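Local coordinates for protein complement factor H (Bos taurus, PDB 6XZ6) that regulates the complement system and, through its fifth domain, is bound by the factor H receptor of Trypanosoma brucei, at residues P8-G13 and I28-K33. Residues are numbered along the deposited sequence; the frame is centred on the assembly and turned at random.
Sequences PRIPNG and ITYECK
G13 pairs with C32 as a non-hydrogen-bonded antiparallel pair, their CA atoms 4.1 Å apart, where a type II turn from I10 to G13 delivers the loop 8-13 into the three-stranded sheet of this Sushi domain. One backbone bond joins the segments: K33 N donates to N12 O at 3.0 Å, nearly straight at 174°, from a position tilted 32° from the carbonyl plane. Within the turn, G13 N makes a weak bond to I10 O at 3.3 Å. Further back the contact is apolar. I10 and I28 meet tip to tip, CD1 to CD1 at 4.2 Å, while I10 CD1 also rests on Y30 CB at 3.8 Å, I10 lying across Y30 and roughly perpendicular to it. A chi1 of 65° swings CG1 of I28, and CD1 with it, toward the loop, where CD1 meets P8 CG at 4.0 Å; the P8 ring and this I28 branch run past one another with reversed sense. Y15 and P56 continue this core, and W52 packs on I28. At the outer end the poorly ordered K33 chain bends beside N12, with CE 3.9 Å from N12 OD1; its NZ forms a salt bridge to E169 of the neighbouring GARP domain-containing protein, the trypanosome receptor. C32 turns its sulfur to C58 in one of the two disulfides of the domain. The loop is thus packed on strand 27-32 through P8 and I10 without directional bonds, whereas one nearly straight bond from K33, just beyond the strand's end, satisfies N12 O and fixes the end of the turn.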
ATOM      1  N   PRO B   8      23.263 -21.518   5.636  1.00 19.77           N
ATOM      2  CA  PRO B   8      23.308 -21.714   4.175  1.00 18.33           C
ATOM      3  C   PRO B   8      23.548 -20.410   3.439  1.00 22.52           C
ATOM      4  O   PRO B   8      23.260 -19.329   3.945  1.00 23.22           O
ATOM      5  CB  PRO B   8      21.924 -22.277   3.832  1.00 18.47           C
ATOM      6  CG  PRO B   8      21.075 -21.910   4.930  1.00 21.31           C
ATOM      7  CD  PRO B   8      21.908 -21.749   6.169  1.00 17.78           C
ATOM      8  N   ARG B   9      24.104 -20.508   2.250  1.00 19.24           N
ATOM      9  CA  ARG B   9      24.345 -19.349   1.436  1.00 17.61           C
ATOM     10  C   ARG B   9      23.409 -19.529   0.241  1.00 23.01           C
ATOM     11  O   ARG B   9      23.566 -20.456  -0.554  1.00 26.17           O
ATOM     12  CB  ARG B   9      25.834 -19.241   1.085  1.00 16.32           C
ATOM     13  CG  ARG B   9      26.709 -18.938   2.321  1.00 15.32           C
ATOM     14  CD  ARG B   9      28.211 -18.850   2.072  1.00 12.85           C
ATOM     15  NE  ARG B   9      28.523 -17.801   1.110  1.00 29.40           N
ATOM     16  CZ  ARG B   9      29.747 -17.419   0.792  1.00 42.65           C
ATOM     17  NH1 ARG B   9      30.797 -17.967   1.392  1.00 20.43           N
ATOM     18  NH2 ARG B   9      29.935 -16.463  -0.110  1.00 29.61           N
ATOM     19  N   ILE B  10      22.342 -18.730   0.224  1.00 17.60           N
ATOM     20  CA  ILE B  10      21.288 -18.749  -0.788  1.00 16.93           C
ATOM     21  C   ILE B  10      21.206 -17.364  -1.469  1.00 24.13           C
ATOM     22  O   ILE B  10      20.337 -16.556  -1.120  1.00 20.28           O
ATOM     23  CB  ILE B  10      19.900 -19.241  -0.242  1.00 16.80           C
ATOM     24  CG1 ILE B  10      20.054 -20.491   0.645  1.00 15.77           C
ATOM     25  CG2 ILE B  10      18.922 -19.517  -1.394  1.00 20.86           C
ATOM     26  CD1 ILE B  10      18.999 -20.724   1.592  1.00 13.26           C
ATOM     27  N   PRO B  11      22.082 -17.087  -2.482  1.00 25.98           N
ATOM     28  CA  PRO B  11      21.918 -15.846  -3.256  1.00 27.27           C
ATOM     29  C   PRO B  11      20.530 -15.851  -3.950  1.00 33.63           C
ATOM     30  O   PRO B  11      20.052 -16.919  -4.364  1.00 33.55           O
ATOM     31  CB  PRO B  11      23.043 -15.933  -4.305  1.00 31.05           C
ATOM     32  CG  PRO B  11      23.929 -16.976  -3.864  1.00 34.38           C
ATOM     33  CD  PRO B  11      23.150 -17.930  -3.062  1.00 27.86           C
ATOM     34  N   ASN B  12      19.883 -14.665  -4.054  1.00 30.43           N
ATOM     35  CA  ASN B  12      18.571 -14.431  -4.695  1.00 30.25           C
ATOM     36  C   ASN B  12      17.411 -15.185  -4.019  1.00 31.33           C
ATOM     37  O   ASN B  12      16.352 -15.386  -4.627  1.00 30.95           O
ATOM     38  CB  ASN B  12      18.615 -14.699  -6.210  1.00 30.39           C
ATOM     39  CG  ASN B  12      19.691 -13.910  -6.921  1.00 40.25           C
ATOM     40  OD1 ASN B  12      19.736 -12.678  -6.900  1.00 42.46           O
ATOM     41  ND2 ASN B  12      20.587 -14.603  -7.562  1.00 26.50           N
ATOM     42  N   GLY B  13      17.625 -15.523  -2.746  1.00 26.38           N
ATOM     43  CA  GLY B  13      16.667 -16.200  -1.886  1.00 25.02           C
ATOM     44  C   GLY B  13      16.757 -15.763  -0.438  1.00 26.75           C
ATOM     45  O   GLY B  13      17.681 -15.026  -0.073  1.00 26.55           O
ATOM     46  N   ILE B  28      16.079 -25.873   7.644  1.00 28.60           N
ATOM     47  CA  ILE B  28      15.835 -24.506   7.201  1.00 24.15           C
ATOM     48  C   ILE B  28      14.786 -24.592   6.059  1.00 28.43           C
ATOM     49  O   ILE B  28      14.688 -25.621   5.392  1.00 29.80           O
ATOM     50  CB  ILE B  28      17.113 -23.704   6.798  1.00 23.87           C
ATOM     51  CG1 ILE B  28      17.834 -24.280   5.544  1.00 24.15           C
ATOM     52  CG2 ILE B  28      18.068 -23.552   7.958  1.00 22.27           C
ATOM     53  CD1 ILE B  28      17.509 -23.605   4.205  1.00 17.60           C
ATOM     54  N   THR B  29      13.996 -23.535   5.871  1.00 23.74           N
ATOM     55  CA  THR B  29      13.048 -23.411   4.764  1.00 23.82           C
ATOM     56  C   THR B  29      13.451 -22.119   4.018  1.00 24.74           C
ATOM     57  O   THR B  29      13.811 -21.139   4.641  1.00 24.58           O
ATOM     58  CB  THR B  29      11.567 -23.418   5.204  1.00 31.06           C
ATOM     59  OG1 THR B  29      11.349 -22.353   6.118  1.00 31.09           O
ATOM     60  CG2 THR B  29      11.116 -24.744   5.795  1.00 29.67           C
ATOM     61  N   TYR B  30      13.433 -22.126   2.711  1.00 20.85           N
ATOM     62  CA  TYR B  30      13.820 -20.964   1.925  1.00 18.32           C
ATOM     63  C   TYR B  30      12.789 -20.586   0.849  1.00 27.40           C
ATOM     64  O   TYR B  30      12.062 -21.441   0.354  1.00 30.59           O
ATOM     65  CB  TYR B  30      15.220 -21.172   1.306  1.00 16.50           C
ATOM     66  CG  TYR B  30      15.269 -22.158   0.155  1.00 16.74           C
ATOM     67  CD1 TYR B  30      15.290 -23.533   0.388  1.00 20.10           C
ATOM     68  CD2 TYR B  30      15.406 -21.718  -1.159  1.00 16.49           C
ATOM     69  CE1 TYR B  30      15.380 -24.439  -0.662  1.00 23.27           C
ATOM     70  CE2 TYR B  30      15.485 -22.619  -2.219  1.00 19.35           C
ATOM     71  CZ  TYR B  30      15.477 -23.977  -1.965  1.00 29.76           C
ATOM     72  OH  TYR B  30      15.548 -24.872  -2.999  1.00 41.27           O
ATOM     73  N   GLU B  31      12.767 -19.305   0.482  1.00 23.62           N
ATOM     74  CA  GLU B  31      11.912 -18.731  -0.557  1.00 24.38           C
ATOM     75  C   GLU B  31      12.806 -17.963  -1.509  1.00 28.33           C
ATOM     76  O   GLU B  31      13.821 -17.429  -1.090  1.00 26.04           O
ATOM     77  CB  GLU B  31      10.862 -17.786   0.048  1.00 25.25           C
ATOM     78  CG  GLU B  31       9.785 -18.491   0.838  1.00 33.16           C
ATOM     79  CD  GLU B  31       8.894 -19.396   0.019  1.00 43.72           C
ATOM     80  OE1 GLU B  31       8.338 -18.911  -0.993  1.00 34.78           O
ATOM     81  OE2 GLU B  31       8.734 -20.582   0.399  1.00 36.11           O
ATOM     82  N   CYS B  32      12.432 -17.906  -2.771  1.00 29.02           N
ATOM     83  CA  CYS B  32      13.192 -17.201  -3.788  1.00 31.28           C
ATOM     84  C   CYS B  32      12.572 -15.817  -4.086  1.00 33.74           C
ATOM     85  O   CYS B  32      11.361 -15.624  -3.924  1.00 32.42           O
ATOM     86  CB  CYS B  32      13.324 -18.059  -5.051  1.00 35.83           C
ATOM     87  SG  CYS B  32      14.265 -19.606  -4.829  1.00 40.91           S
ATOM     88  N   LYS B  33      13.421 -14.856  -4.516  1.00 30.82           N
ATOM     89  CA  LYS B  33      13.041 -13.494  -4.904  1.00 32.37           C
ATOM     90  C   LYS B  33      12.090 -13.572  -6.079  1.00 38.85           C
ATOM     91  O   LYS B  33      12.177 -14.523  -6.860  1.00 40.38           O
ATOM     92  CB  LYS B  33      14.280 -12.720  -5.384  1.00 37.18           C
ATOM     93  CG  LYS B  33      14.994 -11.902  -4.330  1.00 67.19           C
ATOM     94  CD  LYS B  33      15.711 -10.746  -5.019  1.00 89.77           C
ATOM     95  CE  LYS B  33      17.196 -10.703  -4.751  1.00104.78           C
ATOM     96  NZ  LYS B  33      17.497  -9.942  -3.508  1.00108.85           N
TER